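Local coordinates for cellulase (Rhodothermus marinus, PDB 3B7M), which hydrolyses internal beta-1,4-glucosidic bonds of cellulose as a glycosyl hydrolase family 12 endoglucanase, here a variant with an engineered active surface, at residues Ala58-Gln63 with Phe197-Gly202; Asn93-Ile98 with Met116-Lys121; Ser130-Val135 with Trp142-Ala147. All coordinates share one frame; numbering follows the deposited sequence. Where two conformers were deposited one is given.

Contact 1. Residues Ala58-Gln63 with Phe197-Gly202; sequences AYPNIQ and FELFTG
A58 O takes the backbone N-H of L199 over 2.8 Å in a nearly straight bond (172°), and the CA-H of E198 adds a softer approach, with E198 CA 3.4 Å from A58 O. The return bond, A58 N to L199 O, is weak at 3.5 Å, and the antiparallel pairing amounts to a single bridge. Farther along, F197 N donates to P60 O at 3.3 Å. Between these bonds F197 O receives the CA-H of Y59, its CA 3.3 Å away, and also faces CD of P60. With CG of Y59 anti to its own N (chi1 178°), the ring turns its edge to the F197-E198 peptide, and CD1 of Y59 touches CG of E198 at 3.6 Å. CB of N61 lies over part of one ring face, while Y59 OH reaches past strand 189-199 to bond A95 O on strand 91-101. N61 ND2 reaches back to Y59 O at 2.9 Å (170°). P60 crosses L199 at about a right angle, and both touch Q32 of the other sheet. The bend at Y59-P60 leads into strand 61-65, which runs antiparallel to 189-199 in the larger sheet of the family 12 beta-jelly roll.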
# COMPACT_ATOMS: atom_id res chain seq x y z
N ALA A 58 9.89 2.31 -7.21
CA ALA A 58 9.40 3.36 -6.32
C ALA A 58 8.00 3.02 -5.86
O ALA A 58 7.28 2.28 -6.54
CB ALA A 58 9.40 4.68 -7.04
N TYR A 59 7.62 3.57 -4.72
CA TYR A 59 6.26 3.42 -4.21
C TYR A 59 5.82 4.74 -3.57
O TYR A 59 5.80 4.86 -2.33
CB TYR A 59 6.19 2.25 -3.21
CG TYR A 59 4.82 1.99 -2.56
CD1 TYR A 59 3.66 1.87 -3.33
CD2 TYR A 59 4.72 1.83 -1.18
CE1 TYR A 59 2.42 1.60 -2.72
CE2 TYR A 59 3.49 1.57 -0.57
CZ TYR A 59 2.35 1.46 -1.34
OH TYR A 59 1.14 1.22 -0.73
N PRO A 60 5.52 5.76 -4.41
CA PRO A 60 5.05 7.02 -3.81
C PRO A 60 3.71 6.71 -3.16
O PRO A 60 2.92 5.96 -3.72
CB PRO A 60 4.85 7.93 -5.02
CG PRO A 60 4.62 6.97 -6.19
CD PRO A 60 5.55 5.82 -5.89
N ASN A 61 3.48 7.25 -1.96
CA ASN A 61 2.35 6.77 -1.17
C ASN A 61 1.83 7.78 -0.17
O ASN A 61 2.52 8.74 0.18
CB ASN A 61 2.72 5.46 -0.45
CG ASN A 61 3.72 5.67 0.67
OD1 ASN A 61 3.33 5.86 1.81
ND2 ASN A 61 5.01 5.65 0.34
N ILE A 62 0.60 7.57 0.28
CA ILE A 62 0.09 8.30 1.43
C ILE A 62 -0.08 7.31 2.58
O ILE A 62 -0.58 6.20 2.38
CB ILE A 62 -1.23 9.06 1.10
CG1 ILE A 62 -1.75 9.82 2.33
CG2 ILE A 62 -2.27 8.13 0.47
CD1 ILE A 62 -2.78 10.93 2.00
N GLN A 63 0.35 7.71 3.78
CA GLN A 63 0.45 6.79 4.91
C GLN A 63 -0.29 7.32 6.13
O GLN A 63 -0.21 8.51 6.41
CB GLN A 63 1.93 6.58 5.29
CG GLN A 63 2.13 5.70 6.50
CD GLN A 63 3.56 5.68 7.02
OE1 GLN A 63 4.29 4.72 6.80
NE2 GLN A 63 3.95 6.73 7.75
N PHE A 197 1.21 3.79 -5.49
CA PHE A 197 1.50 3.09 -6.71
C PHE A 197 2.91 2.51 -6.66
O PHE A 197 3.87 3.25 -6.44
CB PHE A 197 1.33 4.03 -7.91
CG PHE A 197 0.02 4.78 -7.91
CD1 PHE A 197 -1.13 4.19 -8.42
CD2 PHE A 197 -0.07 6.06 -7.38
CE1 PHE A 197 -2.35 4.88 -8.42
CE2 PHE A 197 -1.28 6.74 -7.36
CZ PHE A 197 -2.42 6.15 -7.88
N GLU A 198 3.03 1.20 -6.83
CA GLU A 198 4.34 0.57 -7.01
C GLU A 198 4.71 0.76 -8.48
O GLU A 198 4.00 0.26 -9.36
CB GLU A 198 4.30 -0.92 -6.67
CG GLU A 198 4.12 -1.23 -5.19
CD GLU A 198 4.54 -2.66 -4.82
OE1 GLU A 198 4.06 -3.62 -5.47
OE2 GLU A 198 5.35 -2.81 -3.88
N LEU A 199 5.78 1.51 -8.74
CA LEU A 199 6.21 1.83 -10.10
C LEU A 199 7.33 0.92 -10.57
O LEU A 199 8.31 0.70 -9.85
CB LEU A 199 6.64 3.31 -10.21
CG LEU A 199 5.58 4.34 -9.81
CD1 LEU A 199 6.09 5.76 -10.05
CD2 LEU A 199 4.26 4.10 -10.59
N PHE A 200 7.17 0.36 -11.76
CA PHE A 200 8.23 -0.44 -12.35
C PHE A 200 8.81 0.31 -13.54
O PHE A 200 10.01 0.57 -13.58
CB PHE A 200 7.74 -1.84 -12.76
CG PHE A 200 7.32 -2.70 -11.60
CD1 PHE A 200 6.11 -2.47 -10.94
CD2 PHE A 200 8.14 -3.73 -11.15
CE1 PHE A 200 5.71 -3.28 -9.87
CE2 PHE A 200 7.75 -4.54 -10.08
CZ PHE A 200 6.53 -4.31 -9.44
N THR A 201 7.96 0.66 -14.51
CA THR A 201 8.38 1.52 -15.62
C THR A 201 7.36 2.64 -15.83
O THR A 201 6.16 2.38 -15.90
CB THR A 201 8.68 0.73 -16.96
OG1 THR A 201 7.59 0.86 -17.88
CG2 THR A 201 8.93 -0.71 -16.71
N GLY A 202 7.84 3.88 -15.89
CA GLY A 202 6.95 5.02 -16.11
C GLY A 202 6.10 5.27 -14.88
O GLY A 202 6.56 5.06 -13.76

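Contact 2. Residues Asn93-Ile98 with Met116-Lys121; sequences NAAYDI and MIWLNK
W118 turns its CG away from its own carbonyl carbon (chi1 -68°), and N93 holds CG between backbone N and carbonyl carbon (chi1 69°); together these torsions bring N93 over the indole. CB of N93 sits 4.2 Å from the centroid of the six-membered ring of W118, close to the ring normal, and the flat amide group of N93 continues over the same face, the two side chains crossing at about a right angle. CB of A95 lies over the five-membered ring on that same face, also 4.2 Å from its centroid, so two CH-pi contacts span the indole. M116 folds back at chi3 (79°), which carries CE to within 4.0 Å of A95 CB, while CB of M116 lies at the indole edge. OD1 of D97 touches CG of M116, the two side chains crossing at a slant. The strands 91-101 and 112-122 form an antiparallel hairpin in the larger jelly-roll sheet, interrupted by a classic beta bulge: L119 and N120 both face A94. A94 serves the two of them, accepting L119 N at A94 O (2.9 Å) and donating from A94 N to N120 O (2.9 Å). L119 has a near-helical backbone, and the register slips by one residue there. Beyond the bulge Y96 N bonds to I117 O at 2.8 Å, and I117 N answers to Y96 O. On the other face of the sheet CB of Y96 packs on CB of I117 at 4.0 Å, and the edge of the Y96 ring meets L119, CE1 to CD1 4.1 Å. Y96 OH bonds to OG1 of T80 in the second sheet, and I117 touches L171 and F174 of helix 171-181. E198 touches M116, and P127 and V158 touch the indole.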
# COMPACT_ATOMS: atom_id res chain seq x y z
N ASN A 93 1.42 -0.87 -10.26
CA ASN A 93 0.17 -1.27 -9.62
C ASN A 93 -0.38 -0.16 -8.74
O ASN A 93 0.32 0.80 -8.43
CB ASN A 93 0.31 -2.60 -8.85
CG ASN A 93 1.19 -2.48 -7.60
OD1 ASN A 93 1.85 -3.44 -7.19
ND2 ASN A 93 1.20 -1.31 -7.00
N ALA A 94 -1.64 -0.30 -8.35
CA ALA A 94 -2.24 0.56 -7.36
C ALA A 94 -2.56 -0.35 -6.18
O ALA A 94 -3.39 -1.26 -6.29
CB ALA A 94 -3.50 1.23 -7.92
N ALA A 95 -1.89 -0.14 -5.05
CA ALA A 95 -1.88 -1.13 -3.99
C ALA A 95 -1.80 -0.50 -2.61
O ALA A 95 -1.01 0.43 -2.40
CB ALA A 95 -0.70 -2.10 -4.21
N TYR A 96 -2.64 -1.00 -1.70
CA TYR A 96 -2.42 -0.80 -0.26
C TYR A 96 -1.25 -1.62 0.25
O TYR A 96 -0.97 -2.71 -0.27
CB TYR A 96 -3.65 -1.23 0.54
CG TYR A 96 -4.72 -0.17 0.58
CD1 TYR A 96 -5.58 0.00 -0.49
CD2 TYR A 96 -4.86 0.66 1.69
CE1 TYR A 96 -6.56 0.98 -0.46
CE2 TYR A 96 -5.84 1.64 1.73
CZ TYR A 96 -6.69 1.78 0.64
OH TYR A 96 -7.68 2.75 0.65
N ASP A 97 -0.59 -1.09 1.27
CA ASP A 97 0.48 -1.80 1.97
C ASP A 97 0.25 -1.59 3.47
O ASP A 97 0.20 -0.45 3.96
CB ASP A 97 1.83 -1.23 1.54
CG ASP A 97 2.97 -2.25 1.62
OD1 ASP A 97 2.77 -3.41 2.03
OD2 ASP A 97 4.10 -1.86 1.24
N ILE A 98 0.07 -2.69 4.20
CA ILE A 98 -0.21 -2.64 5.63
C ILE A 98 0.89 -3.41 6.38
O ILE A 98 1.17 -4.58 6.05
CB ILE A 98 -1.60 -3.23 5.96
CG1 ILE A 98 -2.67 -2.62 5.04
CG2 ILE A 98 -1.94 -2.96 7.42
CD1 ILE A 98 -4.08 -3.18 5.20
N MET A 116 -0.60 -6.62 1.40
CA MET A 116 -0.91 -5.79 0.24
C MET A 116 -2.30 -6.09 -0.33
O MET A 116 -2.77 -7.23 -0.32
CB MET A 116 0.13 -5.99 -0.87
CG MET A 116 1.59 -5.80 -0.44
SD MET A 116 2.65 -5.50 -1.87
CE MET A 116 2.29 -3.76 -2.15
N ILE A 117 -2.94 -5.04 -0.83
CA ILE A 117 -4.23 -5.18 -1.50
C ILE A 117 -4.10 -4.44 -2.81
O ILE A 117 -3.96 -3.22 -2.81
CB ILE A 117 -5.36 -4.63 -0.65
CG1 ILE A 117 -5.35 -5.30 0.74
CG2 ILE A 117 -6.73 -4.77 -1.36
CD1 ILE A 117 -6.33 -4.70 1.75
N TRP A 118 -4.13 -5.19 -3.90
CA TRP A 118 -3.96 -4.66 -5.24
C TRP A 118 -5.34 -4.41 -5.83
O TRP A 118 -6.16 -5.33 -5.93
CB TRP A 118 -3.22 -5.66 -6.13
CG TRP A 118 -1.77 -5.90 -5.79
CD1 TRP A 118 -1.20 -5.92 -4.55
CD2 TRP A 118 -0.72 -6.24 -6.72
NE1 TRP A 118 0.14 -6.21 -4.65
CE2 TRP A 118 0.46 -6.41 -5.96
CE3 TRP A 118 -0.66 -6.37 -8.11
CZ2 TRP A 118 1.69 -6.72 -6.56
CZ3 TRP A 118 0.56 -6.69 -8.70
CH2 TRP A 118 1.72 -6.85 -7.92
N LEU A 119 -5.57 -3.17 -6.24
CA LEU A 119 -6.85 -2.75 -6.80
C LEU A 119 -6.81 -2.65 -8.32
O LEU A 119 -7.85 -2.80 -8.99
CB LEU A 119 -7.27 -1.40 -6.20
CG LEU A 119 -7.48 -1.39 -4.67
CD1 LEU A 119 -7.92 -0.00 -4.23
CD2 LEU A 119 -8.52 -2.43 -4.27
N ASN A 120 -5.63 -2.37 -8.86
CA ASN A 120 -5.45 -2.16 -10.29
C ASN A 120 -3.99 -2.31 -10.65
O ASN A 120 -3.12 -2.29 -9.77
CB ASN A 120 -5.95 -0.75 -10.68
CG ASN A 120 -6.60 -0.70 -12.08
OD1 ASN A 120 -7.58 0.02 -12.29
ND2 ASN A 120 -6.07 -1.46 -13.01
N LYS A 121 -3.72 -2.48 -11.94
CA LYS A 121 -2.37 -2.52 -12.49
C LYS A 121 -2.39 -2.35 -14.01
O LYS A 121 -3.44 -2.40 -14.64
CB LYS A 121 -1.67 -3.85 -12.15
CG LYS A 121 -2.34 -5.11 -12.75
CD LYS A 121 -1.71 -6.38 -12.21
CE LYS A 121 -2.09 -7.59 -13.05
NZ LYS A 121 -1.27 -8.78 -12.69

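Contact 3. Residues Ser130-Val135 with Trp142-Ala147; sequences SRVATV and WEVWYA
R131 lies alongside W145, the two side chains pointing the same way. Its CB sits squarely over the six-membered ring, 3.7 Å from the W145 centroid, a CH-pi contact. CG stands anti to the backbone N (chi1 170°), which sends the chain on along the indole; CD of R131 comes 4.0 Å from W145 CZ2. The chain then bends at chi3, NE stays near CZ2 of W145, and CZ of R131 lies 3.8 Å from W145 CZ2. The guanidinium leans over the rim, tilted 38° to the ring, with NH2 near CH2 of W145. NH1 of R131 meets OE2 of E143 at 2.8 Å in a salt bridge. The bond lies in the guanidinium plane but arrives from above the carboxylate plane and is bent (133°). The other oxygen, E143 OE1, accepts W145 NE1 at 3.1 Å. V132 and A133 both face V144, a classic beta bulge, with V132 N to V144 O and V144 N to A133 O each 2.9 Å. R131 lies exposed on an outermost strand of the sheet, where indole and carboxylate clasp it from two directions; solvent would probably weaken the charge pairing, while bonds at both oxygens probably restrict rotation of the E143 carboxylate.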
# COMPACT_ATOMS: atom_id res chain seq x y z
N SER A 130 3.89 -17.01 -4.11
CA SER A 130 3.21 -18.10 -4.80
C SER A 130 1.68 -17.87 -4.67
O SER A 130 1.20 -17.45 -3.60
CB SER A 130 3.64 -19.45 -4.18
OG SER A 130 5.04 -19.52 -3.85
N ARG A 131 0.94 -18.17 -5.73
CA ARG A 131 -0.52 -18.05 -5.70
C ARG A 131 -1.12 -19.24 -4.95
O ARG A 131 -0.98 -20.38 -5.38
CB ARG A 131 -1.07 -17.96 -7.14
CG ARG A 131 -2.60 -18.07 -7.26
CD ARG A 131 -3.11 -17.47 -8.57
NE ARG A 131 -2.24 -17.78 -9.70
CZ ARG A 131 -2.24 -17.12 -10.85
NH1 ARG A 131 -3.09 -16.11 -11.05
NH2 ARG A 131 -1.40 -17.46 -11.82
N VAL A 132 -1.80 -18.97 -3.83
CA VAL A 132 -2.22 -20.04 -2.91
C VAL A 132 -3.71 -20.30 -2.84
O VAL A 132 -4.12 -21.39 -2.44
CB VAL A 132 -1.66 -19.87 -1.46
CG1 VAL A 132 -0.15 -20.05 -1.44
CG2 VAL A 132 -2.05 -18.52 -0.88
N ALA A 133 -4.53 -19.31 -3.20
CA ALA A 133 -5.97 -19.43 -3.03
C ALA A 133 -6.73 -18.32 -3.74
O ALA A 133 -6.14 -17.38 -4.29
CB ALA A 133 -6.33 -19.43 -1.54
N THR A 134 -8.05 -18.47 -3.73
CA THR A 134 -8.98 -17.42 -4.12
C THR A 134 -9.96 -17.32 -2.97
O THR A 134 -10.34 -18.33 -2.37
CB THR A 134 -9.73 -17.79 -5.42
OG1 THR A 134 -8.76 -18.06 -6.44
CG2 THR A 134 -10.58 -16.65 -5.88
N VAL A 135 -10.36 -16.09 -2.64
CA VAL A 135 -11.26 -15.85 -1.52
C VAL A 135 -12.26 -14.75 -1.88
O VAL A 135 -11.97 -13.85 -2.68
CB VAL A 135 -10.46 -15.52 -0.21
CG1 VAL A 135 -9.76 -14.17 -0.29
CG2 VAL A 135 -11.34 -15.60 1.02
N TRP A 142 -10.74 -12.19 -4.72
CA TRP A 142 -9.32 -11.83 -4.61
C TRP A 142 -8.47 -13.08 -4.77
O TRP A 142 -8.81 -14.13 -4.22
CB TRP A 142 -9.04 -11.23 -3.23
CG TRP A 142 -9.96 -10.10 -2.88
CD1 TRP A 142 -11.23 -10.19 -2.37
CD2 TRP A 142 -9.69 -8.71 -3.05
NE1 TRP A 142 -11.76 -8.94 -2.21
CE2 TRP A 142 -10.84 -8.01 -2.62
CE3 TRP A 142 -8.58 -7.98 -3.51
CZ2 TRP A 142 -10.91 -6.62 -2.63
CZ3 TRP A 142 -8.66 -6.59 -3.54
CH2 TRP A 142 -9.82 -5.93 -3.09
N GLU A 143 -7.38 -12.98 -5.54
CA GLU A 143 -6.34 -14.00 -5.52
C GLU A 143 -5.44 -13.71 -4.33
O GLU A 143 -5.11 -12.55 -4.06
CB GLU A 143 -5.44 -13.94 -6.76
CG GLU A 143 -6.10 -14.02 -8.10
CD GLU A 143 -5.08 -13.89 -9.24
OE1 GLU A 143 -4.10 -13.10 -9.11
OE2 GLU A 143 -5.27 -14.59 -10.27
N VAL A 144 -5.03 -14.77 -3.64
CA VAL A 144 -4.16 -14.66 -2.49
C VAL A 144 -2.79 -15.17 -2.92
O VAL A 144 -2.67 -16.27 -3.46
CB VAL A 144 -4.68 -15.48 -1.27
CG1 VAL A 144 -3.81 -15.24 -0.03
CG2 VAL A 144 -6.14 -15.11 -0.97
N TRP A 145 -1.77 -14.35 -2.67
CA TRP A 145 -0.39 -14.70 -2.95
C TRP A 145 0.36 -14.65 -1.63
O TRP A 145 0.10 -13.78 -0.78
CB TRP A 145 0.23 -13.71 -3.94
CG TRP A 145 -0.42 -13.69 -5.30
CD1 TRP A 145 -1.65 -13.16 -5.62
CD2 TRP A 145 0.11 -14.22 -6.52
NE1 TRP A 145 -1.90 -13.33 -6.96
CE2 TRP A 145 -0.83 -13.98 -7.53
CE3 TRP A 145 1.30 -14.88 -6.84
CZ2 TRP A 145 -0.63 -14.37 -8.86
CZ3 TRP A 145 1.50 -15.28 -8.17
CH2 TRP A 145 0.54 -15.02 -9.15
N TYR A 146 1.30 -15.57 -1.47
CA TYR A 146 2.07 -15.64 -0.24
C TYR A 146 3.55 -15.87 -0.50
O TYR A 146 3.92 -16.73 -1.30
CB TYR A 146 1.51 -16.71 0.70
CG TYR A 146 2.27 -16.84 2.00
CD1 TYR A 146 2.22 -15.83 2.95
CD2 TYR A 146 3.06 -17.97 2.27
CE1 TYR A 146 2.92 -15.92 4.14
CE2 TYR A 146 3.77 -18.07 3.48
CZ TYR A 146 3.69 -17.04 4.40
OH TYR A 146 4.38 -17.09 5.60
N ALA A 147 4.38 -15.09 0.19
CA ALA A 147 5.83 -15.21 0.13
C ALA A 147 6.39 -15.31 1.54
O ALA A 147 6.08 -14.48 2.41
CB ALA A 147 6.45 -14.03 -0.58

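All three contacts belong to the larger sheet of the jelly roll. Contacts 1 and 2, with centres about 10 Å apart, meet where strands 189-199 and 91-101 are neighbours: E198 O accepts N93 N at 3.0 Å, and F197 CB packs on N93 O at 3.4 Å. Contact 3 is the outlying hairpin, about 14 Å from contact 2 and about 22 Å from contact 1 between centres. Its W142 nevertheless packs on contact 2, CZ3 lying 3.4 Å from I117 CG2. Contacts 2 and 3 both fall within the chain closed by contact 1. The face bearing W118, M116 and D97 probably lines the substrate cleft, as in other family 12 enzymes.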